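PDB 3BM3: PspGI restriction endonuclease from Pyrococcus sp. GI-H, which probably cuts double-stranded DNA at a specific sequence as a type II restriction endonuclease, and is seen here bound to its substrate DNA. Local coordinates for residues G82-R85 against E86-E89; D216-Y219 against D220-E224. The protein carries 2 engineered substitutions. All blocks are in the same frame, centred on the assembly; numbering follows the deposited sequence.

Interaction 1 (G82-R85 against E86-E89); sequences GYSR and EKLE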
loop_
_atom_site.group_PDB
_atom_site.type_symbol
_atom_site.label_atom_id
_atom_site.label_comp_id
_atom_site.label_asym_id
_atom_site.label_seq_id
_atom_site.Cartn_x
_atom_site.Cartn_y
_atom_site.Cartn_z
ATOM N N GLY C 82 -20.710 12.653 -23.736
ATOM C CA GLY C 82 -19.998 13.862 -23.313
ATOM C C GLY C 82 -19.454 13.835 -21.895
ATOM O O GLY C 82 -19.070 14.873 -21.332
ATOM N N TYR C 83 -19.322 12.633 -21.328
ATOM C CA TYR C 83 -18.822 12.470 -19.979
ATOM C C TYR C 83 -17.352 12.891 -19.831
ATOM O O TYR C 83 -16.562 12.672 -20.720
ATOM C CB TYR C 83 -18.986 11.019 -19.593
ATOM C CG TYR C 83 -18.839 10.725 -18.142
ATOM C CD1 TYR C 83 -19.944 10.698 -17.316
ATOM C CD2 TYR C 83 -17.616 10.371 -17.612
ATOM C CE1 TYR C 83 -19.820 10.368 -15.992
ATOM C CE2 TYR C 83 -17.474 10.078 -16.295
ATOM C CZ TYR C 83 -18.581 10.063 -15.491
ATOM O OH TYR C 83 -18.489 9.744 -14.168
ATOM N N SER C 84 -16.996 13.443 -18.678
ATOM C CA SER C 84 -15.618 13.899 -18.411
ATOM C C SER C 84 -14.644 12.773 -18.685
ATOM O O SER C 84 -14.695 11.742 -18.013
ATOM C CB SER C 84 -15.434 14.314 -16.967
ATOM O OG SER C 84 -14.050 14.422 -16.657
ATOM N N ARG C 85 -13.769 12.971 -19.658
ATOM C CA ARG C 85 -12.796 11.929 -20.001
ATOM C C ARG C 85 -11.831 11.639 -18.873
ATOM O O ARG C 85 -11.467 10.490 -18.651
ATOM C CB ARG C 85 -11.992 12.340 -21.222
ATOM C CG ARG C 85 -11.080 11.248 -21.750
ATOM C CD ARG C 85 -11.874 10.063 -22.239
ATOM N NE ARG C 85 -11.059 8.965 -22.705
ATOM C CZ ARG C 85 -10.653 8.726 -23.953
ATOM N NH1 ARG C 85 -9.923 7.664 -24.189
ATOM N NH2 ARG C 85 -10.952 9.539 -24.961
ATOM N N GLU C 86 -11.370 12.697 -18.215
ATOM C CA GLU C 86 -10.456 12.554 -17.105
ATOM C C GLU C 86 -11.125 11.720 -16.006
ATOM O O GLU C 86 -10.517 10.826 -15.439
ATOM C CB GLU C 86 -10.084 13.907 -16.552
ATOM C CG GLU C 86 -9.253 14.715 -17.507
ATOM C CD GLU C 86 -10.046 15.659 -18.421
ATOM O OE1 GLU C 86 -11.291 15.467 -18.675
ATOM O OE2 GLU C 86 -9.370 16.603 -18.914
ATOM N N LYS C 87 -12.381 12.022 -15.710
ATOM C CA LYS C 87 -13.066 11.287 -14.650
ATOM C C LYS C 87 -13.339 9.851 -15.066
ATOM O O LYS C 87 -13.162 8.932 -14.285
ATOM C CB LYS C 87 -14.343 12.005 -14.202
ATOM C CG LYS C 87 -14.019 13.261 -13.367
ATOM C CD LYS C 87 -12.988 13.061 -12.194
ATOM C CE LYS C 87 -13.609 12.517 -10.880
ATOM N NZ LYS C 87 -12.669 12.559 -9.707
ATOM N N LEU C 88 -13.696 9.669 -16.322
ATOM C CA LEU C 88 -13.952 8.350 -16.862
ATOM C C LEU C 88 -12.707 7.467 -16.745
ATOM O O LEU C 88 -12.744 6.325 -16.254
ATOM C CB LEU C 88 -14.345 8.511 -18.331
ATOM C CG LEU C 88 -14.729 7.217 -19.030
ATOM C CD1 LEU C 88 -15.949 6.534 -18.381
ATOM C CD2 LEU C 88 -15.048 7.554 -20.486
ATOM N N GLU C 89 -11.602 7.999 -17.220
ATOM C CA GLU C 89 -10.358 7.236 -17.215
ATOM C C GLU C 89 -9.853 7.010 -15.801
ATOM O O GLU C 89 -9.274 5.955 -15.512
ATOM C CB GLU C 89 -9.311 7.896 -18.093
ATOM C CG GLU C 89 -9.720 7.954 -19.566
ATOM C CD GLU C 89 -9.952 6.624 -20.235
ATOM O OE1 GLU C 89 -9.603 5.546 -19.714
ATOM O OE2 GLU C 89 -10.466 6.667 -21.364
#
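Ser84 and Lys87 form a helix N-cap, with Arg85 and Glu89 closing a salt bridge along the same opening turn; the contact is local and lies where the loop after helix 52-80 enters helix 85-115. The evidence for the cap is the bond from Lys87 N to Ser84 OG, 3.1 Å long with an N-H...O angle of 162°. Ser84 OG lies anti to its own backbone nitrogen, a torsion that directs the hydroxyl at the first turn, where it also touches Lys87 CB and CG. Ser84 O takes the Leu88 N-H at 2.9 Å, so side chain and backbone of one residue occupy two amides of the opening turn. The segment is a tight connection between two helices: Gly82, with positive phi, closes helix 52-80 in a Schellman motif, and two residues later the N-cap starts helix 85-115, within the region assigned to the EcoRII C-terminal family. Tyr83 lies between these signals. Its ring sends CD2 to Leu88 CB at 3.8 Å and turns an edge to Leu88 N, while Tyr78 of helix 52-80 meets it edge-to-face. At i to i+4, Arg85 grips Glu89 side-on, NE reaching OE2 at 2.7 Å and NH1 reaching the same oxygen at 3.0 Å. The NE bond uses the anti lone pair of OE2; NH1 approaches on that side but 35° out of the carboxylate plane, and the two flat groups are 44° apart. The bend in the arginine chain at chi2 brings the guanidinium edge round to the acid. Arg75 of helix 52-80 forms a second salt bridge to OE2, which would tend to stabilise the carboxylate as an anion, and Arg85 packs on Arg85 of the second subunit.

Interaction 2 (D216-Y219 against D220-E224); sequences DGRY and DSLIE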
loop_
_atom_site.group_PDB
_atom_site.type_symbol
_atom_site.label_atom_id
_atom_site.label_comp_id
_atom_site.label_asym_id
_atom_site.label_seq_id
_atom_site.Cartn_x
_atom_site.Cartn_y
_atom_site.Cartn_z
ATOM N N ASP C 216 5.565 -18.056 -10.483
ATOM C CA ASP C 216 6.558 -19.066 -10.827
ATOM C C ASP C 216 7.707 -18.505 -11.620
ATOM O O ASP C 216 8.853 -18.883 -11.377
ATOM C CB ASP C 216 5.936 -20.245 -11.561
ATOM C CG ASP C 216 5.058 -21.109 -10.676
ATOM O OD1 ASP C 216 4.689 -20.707 -9.566
ATOM O OD2 ASP C 216 4.720 -22.220 -11.145
ATOM N N GLY C 217 7.391 -17.597 -12.552
ATOM C CA GLY C 217 8.367 -16.966 -13.441
ATOM C C GLY C 217 9.462 -16.184 -12.758
ATOM O O GLY C 217 10.503 -15.908 -13.342
ATOM N N ARG C 218 9.231 -15.807 -11.504
ATOM C CA ARG C 218 10.213 -15.025 -10.747
ATOM C C ARG C 218 11.035 -15.867 -9.789
ATOM O O ARG C 218 12.058 -15.443 -9.309
ATOM C CB ARG C 218 9.449 -13.909 -10.009
ATOM C CG ARG C 218 10.277 -13.009 -9.124
ATOM C CD ARG C 218 11.517 -12.469 -9.777
ATOM N NE ARG C 218 12.111 -11.493 -8.872
ATOM C CZ ARG C 218 13.406 -11.209 -8.796
ATOM N NH1 ARG C 218 14.293 -11.824 -9.582
ATOM N NH2 ARG C 218 13.821 -10.316 -7.928
ATOM N N TYR C 219 10.596 -17.088 -9.523
ATOM C CA TYR C 219 11.218 -17.915 -8.510
ATOM C C TYR C 219 12.699 -18.097 -8.798
ATOM O O TYR C 219 13.544 -17.816 -7.968
ATOM C CB TYR C 219 10.518 -19.257 -8.397
ATOM C CG TYR C 219 11.146 -20.133 -7.366
ATOM C CD1 TYR C 219 10.857 -19.975 -6.018
ATOM C CD2 TYR C 219 12.082 -21.073 -7.720
ATOM C CE1 TYR C 219 11.473 -20.754 -5.060
ATOM C CE2 TYR C 219 12.679 -21.878 -6.774
ATOM C CZ TYR C 219 12.384 -21.697 -5.438
ATOM O OH TYR C 219 13.006 -22.507 -4.518
ATOM N N ASP C 220 13.015 -18.588 -9.981
ATOM C CA ASP C 220 14.417 -18.903 -10.283
ATOM C C ASP C 220 15.353 -17.709 -10.156
ATOM O O ASP C 220 16.430 -17.806 -9.567
ATOM C CB ASP C 220 14.558 -19.538 -11.662
ATOM C CG ASP C 220 14.135 -20.986 -11.680
ATOM O OD1 ASP C 220 13.841 -21.536 -10.612
ATOM O OD2 ASP C 220 14.132 -21.578 -12.786
ATOM N N SER C 221 14.964 -16.572 -10.718
ATOM C CA SER C 221 15.840 -15.400 -10.702
ATOM C C SER C 221 15.951 -14.860 -9.278
ATOM O O SER C 221 17.000 -14.386 -8.880
ATOM C CB SER C 221 15.341 -14.317 -11.666
ATOM O OG SER C 221 14.002 -13.919 -11.393
ATOM N N LEU C 222 14.873 -14.961 -8.508
ATOM C CA LEU C 222 14.901 -14.499 -7.134
ATOM C C LEU C 222 15.857 -15.337 -6.326
ATOM O O LEU C 222 16.697 -14.797 -5.596
ATOM C CB LEU C 222 13.491 -14.499 -6.516
ATOM C CG LEU C 222 13.495 -14.255 -5.011
ATOM C CD1 LEU C 222 14.140 -12.900 -4.671
ATOM C CD2 LEU C 222 12.095 -14.395 -4.449
ATOM N N ILE C 223 15.764 -16.652 -6.472
ATOM C CA ILE C 223 16.672 -17.555 -5.781
ATOM C C ILE C 223 18.118 -17.307 -6.227
ATOM O O ILE C 223 19.037 -17.302 -5.398
ATOM C CB ILE C 223 16.247 -19.024 -5.975
ATOM C CG1 ILE C 223 14.867 -19.303 -5.362
ATOM C CG2 ILE C 223 17.307 -19.988 -5.400
ATOM C CD1 ILE C 223 14.692 -18.904 -3.922
ATOM N N GLU C 224 18.321 -17.039 -7.510
ATOM C CA GLU C 224 19.658 -16.773 -8.019
ATOM C C GLU C 224 20.246 -15.532 -7.355
ATOM O O GLU C 224 21.417 -15.519 -6.974
ATOM C CB GLU C 224 19.636 -16.598 -9.540
ATOM C CG GLU C 224 21.023 -16.425 -10.159
ATOM C CD GLU C 224 21.975 -17.518 -9.725
ATOM O OE1 GLU C 224 21.537 -18.686 -9.728
ATOM O OE2 GLU C 224 23.157 -17.214 -9.387
HETATM O O HOH W 1 11.352 -19.188 -12.316
HETATM O O HOH W 2 13.047 -16.540 -12.831
HETATM O O HOH W 3 12.510 -13.487 -13.581
#
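Arg218 and Ser221 meet through a nearly straight bond from NH1 to OG, 2.8 Å long at 161°, with the hydroxyl oxygen close to the guanidinium plane. Ser221 OG is also 2.7 Å from water 3, which donates to Gly217 O. The arginine has further acceptors: NH2 forms a salt bridge with Glu225 and a hydrogen bond with Phe196 O. Leu222 CA sits over one face of the guanidinium, 3.7 Å above its plane. These residues belong to the first turns of helix 216-227, which follows strand 211-214 and lies against that strand and strand 243-245 of the mixed sheet, the arrangement of a beta-alpha-beta crossover, the two strands being adjacent and parallel. Normal i to i+4 pairing begins at Arg218: its O accepts from Leu222 N, and Tyr219 O accepts from Ile223 N at 2.9 Å. At the two preceding carbonyls water replaces the direct bond. Water 1 donates to Asp216 O and accepts from Asp220 N at 2.9 Å, bridging carbonyl and amide 4.4 Å apart; water 2 does the same for Gly217 O and Ser221 N. Asp216 O also takes the Tyr219 N-H. Both carboxylates find their strongest partner outside the segment: Asp220 OD1, also at the Tyr219 ring edge, salt-bridges Arg245; Asp216 OD2 hydrogen-bonds Ser247 OG. On the apolar side Ile223 CG1 makes a CH-pi contact with the Tyr219 ring, 3.6 Å from its centroid and 19° off the normal. With CG anti to the backbone nitrogen (chi1 180°), the tyrosine presents this face to the next turn, while Leu222 and Ile223 pack on Ile243.

In the fold
Both interactions lie in the first turns of a helix and are partly buried, yet they stand about 40 Å apart between centres and belong to different elements. Interaction 1 is peripheral, about 30 Å from the chain centre, where the connection between two helices approaches the second subunit and Lys87 packs on a sugar of the DNA. Interaction 2, about 18 Å from that centre, places its helix on the mixed sheet and touches no other protein chain. Their chemistry differs accordingly: a serine side chain caps a backbone amide in 82-89, whereas waters bridge the early amides in 216-224. Arginine pairs with a carboxylate across the first contact, but with a hydroxyl across the second.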